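Local coordinates for conserved protein (Methanothermobacter thermautotrophicus, PDB 1I36) that is of unknown function but binds NADP and resembles the 3-hydroxyacid dehydrogenases in structure, so it may be an NADP-dependent oxidoreductase, at residues D53-P58 and R74-H79. The protein carries 1 engineered substitution. Numbering follows the deposited sequence.
Sequences DVYSCP and RRAGRH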
ATOM      1  N   ASP A  53     -40.011  -2.625  25.643  1.00 31.59           N
ATOM      2  CA  ASP A  53     -39.728  -4.021  25.929  1.00 31.53           C
ATOM      3  C   ASP A  53     -38.378  -4.391  25.278  1.00 30.45           C
ATOM      4  O   ASP A  53     -37.593  -5.135  25.858  1.00 27.07           O
ATOM      5  CB  ASP A  53     -40.854  -4.925  25.418  1.00 30.61           C
ATOM      6  CG  ASP A  53     -40.695  -6.372  25.866  1.00 30.93           C
ATOM      7  OD1 ASP A  53     -40.102  -6.610  26.933  1.00 33.59           O
ATOM      8  OD2 ASP A  53     -41.141  -7.278  25.138  1.00 35.01           O
ATOM      9  N   VAL A  54     -38.101  -3.811  24.109  1.00 28.38           N
ATOM     10  CA  VAL A  54     -36.848  -4.058  23.394  1.00 25.81           C
ATOM     11  C   VAL A  54     -35.709  -3.610  24.282  1.00 24.28           C
ATOM     12  O   VAL A  54     -34.804  -4.388  24.562  1.00 24.49           O
ATOM     13  CB  VAL A  54     -36.806  -3.263  22.063  1.00 24.53           C
ATOM     14  CG1 VAL A  54     -35.409  -3.371  21.404  1.00 24.48           C
ATOM     15  CG2 VAL A  54     -37.847  -3.807  21.135  1.00 22.40           C
ATOM     16  N   TYR A  55     -35.834  -2.392  24.825  1.00 22.78           N
ATOM     17  CA  TYR A  55     -34.816  -1.798  25.692  1.00 23.12           C
ATOM     18  C   TYR A  55     -34.549  -2.582  26.941  1.00 22.17           C
ATOM     19  O   TYR A  55     -33.540  -2.344  27.587  1.00 21.56           O
ATOM     20  CB  TYR A  55     -35.185  -0.355  26.114  1.00 21.03           C
ATOM     21  CG  TYR A  55     -35.444   0.591  24.959  1.00 23.20           C
ATOM     22  CD1 TYR A  55     -34.857   0.376  23.702  1.00 22.73           C
ATOM     23  CD2 TYR A  55     -36.255   1.721  25.124  1.00 24.37           C
ATOM     24  CE1 TYR A  55     -35.076   1.273  22.636  1.00 20.14           C
ATOM     25  CE2 TYR A  55     -36.478   2.622  24.067  1.00 22.51           C
ATOM     26  CZ  TYR A  55     -35.884   2.389  22.833  1.00 22.43           C
ATOM     27  OH  TYR A  55     -36.093   3.286  21.808  1.00 22.37           O
ATOM     28  N   SER A  56     -35.487  -3.438  27.337  1.00 23.20           N
ATOM     29  CA  SER A  56     -35.319  -4.242  28.552  1.00 26.12           C
ATOM     30  C   SER A  56     -34.474  -5.493  28.365  1.00 26.15           C
ATOM     31  O   SER A  56     -34.096  -6.136  29.350  1.00 29.16           O
ATOM     32  CB  SER A  56     -36.676  -4.646  29.158  1.00 25.03           C
ATOM     33  OG  SER A  56     -37.270  -5.687  28.400  1.00 28.53           O
ATOM     34  N   CYS A  57     -34.210  -5.881  27.121  1.00 28.07           N
ATOM     35  CA  CYS A  57     -33.389  -7.061  26.874  1.00 25.80           C
ATOM     36  C   CYS A  57     -31.969  -6.871  27.394  1.00 24.73           C
ATOM     37  O   CYS A  57     -31.453  -5.749  27.396  1.00 25.87           O
ATOM     38  CB  CYS A  57     -33.343  -7.370  25.391  1.00 25.77           C
ATOM     39  SG  CYS A  57     -34.915  -7.746  24.698  1.00 28.10           S
ATOM     40  N   PRO A  58     -31.317  -7.960  27.859  1.00 22.89           N
ATOM     41  CA  PRO A  58     -29.942  -7.849  28.374  1.00 25.05           C
ATOM     42  C   PRO A  58     -28.926  -7.398  27.307  1.00 22.18           C
ATOM     43  O   PRO A  58     -27.855  -6.888  27.644  1.00 22.75           O
ATOM     44  CB  PRO A  58     -29.665  -9.254  28.926  1.00 23.61           C
ATOM     45  CG  PRO A  58     -30.547 -10.128  28.089  1.00 25.14           C
ATOM     46  CD  PRO A  58     -31.822  -9.335  28.015  1.00 25.02           C
ATOM     47  N   ARG A  74     -30.271   8.203  22.281  1.00 14.65           N
ATOM     48  CA  ARG A  74     -30.922   9.102  23.233  1.00 14.99           C
ATOM     49  C   ARG A  74     -32.191   8.411  23.750  1.00 17.20           C
ATOM     50  O   ARG A  74     -32.382   8.299  24.956  1.00 17.60           O
ATOM     51  CB  ARG A  74     -31.279  10.449  22.550  1.00 15.39           C
ATOM     52  CG  ARG A  74     -32.231  11.357  23.394  1.00 20.06           C
ATOM     53  CD  ARG A  74     -31.545  11.906  24.613  1.00 20.39           C
ATOM     54  NE  ARG A  74     -30.641  13.000  24.279  1.00 20.28           N
ATOM     55  CZ  ARG A  74     -29.972  13.724  25.167  1.00 19.70           C
ATOM     56  NH1 ARG A  74     -30.086  13.480  26.463  1.00 18.99           N
ATOM     57  NH2 ARG A  74     -29.202  14.710  24.757  1.00 21.94           N
ATOM     58  N   ARG A  75     -33.017   7.873  22.850  1.00 16.89           N
ATOM     59  CA  ARG A  75     -34.249   7.199  23.270  1.00 19.72           C
ATOM     60  C   ARG A  75     -34.015   5.933  24.086  1.00 21.50           C
ATOM     61  O   ARG A  75     -34.671   5.708  25.102  1.00 17.49           O
ATOM     62  CB  ARG A  75     -35.118   6.830  22.068  1.00 22.37           C
ATOM     63  CG  ARG A  75     -35.799   8.021  21.423  1.00 27.30           C
ATOM     64  CD  ARG A  75     -36.750   7.582  20.322  1.00 30.81           C
ATOM     65  NE  ARG A  75     -36.020   7.098  19.159  1.00 33.80           N
ATOM     66  CZ  ARG A  75     -35.506   7.876  18.205  1.00 35.56           C
ATOM     67  NH1 ARG A  75     -35.645   9.190  18.265  1.00 33.24           N
ATOM     68  NH2 ARG A  75     -34.806   7.334  17.210  1.00 36.39           N
ATOM     69  N   ALA A  76     -33.094   5.094  23.625  1.00 20.62           N
ATOM     70  CA  ALA A  76     -32.805   3.851  24.330  1.00 18.04           C
ATOM     71  C   ALA A  76     -32.104   4.097  25.676  1.00 18.29           C
ATOM     72  O   ALA A  76     -32.394   3.430  26.680  1.00 20.30           O
ATOM     73  CB  ALA A  76     -31.959   2.958  23.431  1.00 15.46           C
ATOM     74  N   GLY A  77     -31.265   5.119  25.723  1.00 18.14           N
ATOM     75  CA  GLY A  77     -30.508   5.423  26.930  1.00 20.97           C
ATOM     76  C   GLY A  77     -31.285   5.748  28.197  1.00 24.07           C
ATOM     77  O   GLY A  77     -30.713   5.749  29.294  1.00 23.03           O
ATOM     78  N   ARG A  78     -32.545   6.131  28.040  1.00 22.86           N
ATOM     79  CA  ARG A  78     -33.395   6.435  29.191  1.00 26.40           C
ATOM     80  C   ARG A  78     -33.863   5.135  29.842  1.00 28.60           C
ATOM     81  O   ARG A  78     -34.366   5.156  30.964  1.00 31.34           O
ATOM     82  CB  ARG A  78     -34.649   7.203  28.741  1.00 26.81           C
ATOM     83  CG  ARG A  78     -34.410   8.629  28.353  1.00 29.21           C
ATOM     84  CD  ARG A  78     -35.648   9.257  27.738  1.00 31.51           C
ATOM     85  NE  ARG A  78     -35.248  10.513  27.142  1.00 36.01           N
ATOM     86  CZ  ARG A  78     -35.484  10.865  25.887  1.00 32.95           C
ATOM     87  NH1 ARG A  78     -36.153  10.066  25.061  1.00 28.24           N
ATOM     88  NH2 ARG A  78     -34.958  11.992  25.442  1.00 37.91           N
ATOM     89  N   HIS A  79     -33.711   4.010  29.136  1.00 26.13           N
ATOM     90  CA  HIS A  79     -34.182   2.732  29.626  1.00 24.39           C
ATOM     91  C   HIS A  79     -33.204   1.556  29.746  1.00 27.15           C
ATOM     92  O   HIS A  79     -33.280   0.766  30.690  1.00 24.55           O
ATOM     93  CB  HIS A  79     -35.359   2.290  28.753  1.00 25.51           C
ATOM     94  CG  HIS A  79     -36.482   3.282  28.699  1.00 30.61           C
ATOM     95  ND1 HIS A  79     -36.601   4.223  27.694  1.00 34.78           N
ATOM     96  CD2 HIS A  79     -37.536   3.483  29.526  1.00 30.42           C
ATOM     97  CE1 HIS A  79     -37.680   4.958  27.903  1.00 31.22           C
ATOM     98  NE2 HIS A  79     -38.266   4.530  29.008  1.00 33.79           N
TER
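Tyr55 lays one face of its ring on the backbone of Ala76, joining helix 51-55 to helix 69-77 in the NADP-binding Rossmann domain. In sequence the first helix precedes and the second follows strand 59-62, which lies in the parallel part of the sheet. Ala76 CA stands 3.7 Å from the centroid of the Tyr55 ring and only 11° off the ring normal, a CH-pi contact over the centre of the face. The methyl lies over the same face nearer the rim, Ala76 CB coming within 3.6 Å of Tyr55 CE1. With its CG anti to its own carbonyl carbon (chi1 -56°), the phenol is swung beside the backbone N and out across the neighbouring helix, where Tyr55 OH rests 3.7 Å from Arg75 CB. His79 comes obliquely to the tyrosine: its ND1 is 3.6 Å from Tyr55 CD2, and the planes differ by 22°, but the offset is large, so little of one ring lies over the other. Closer to the backbone, the two CB atoms of Tyr55 and His79 pack at 3.7 Å. Farther out, Ile6 of strand 2-6 touches both Tyr55 and Ala76, placing the pair against the sheet. Glu51, one turn earlier, is hydrogen-bonded through OE2 to Tyr55 OH and also touches Arg75, whose side chain reaches the bound NADP. Replacing Tyr55 by an alanine is likely to uncover the Ala76 backbone on this side, open a gap between the two helices and leave Glu51 without its phenol partner. The contact adjoins the cofactor pocket through Arg75, while on its other flank His79 is tied back to the helix by its backbone N, which donates to Ala76 O at 2.8 Å.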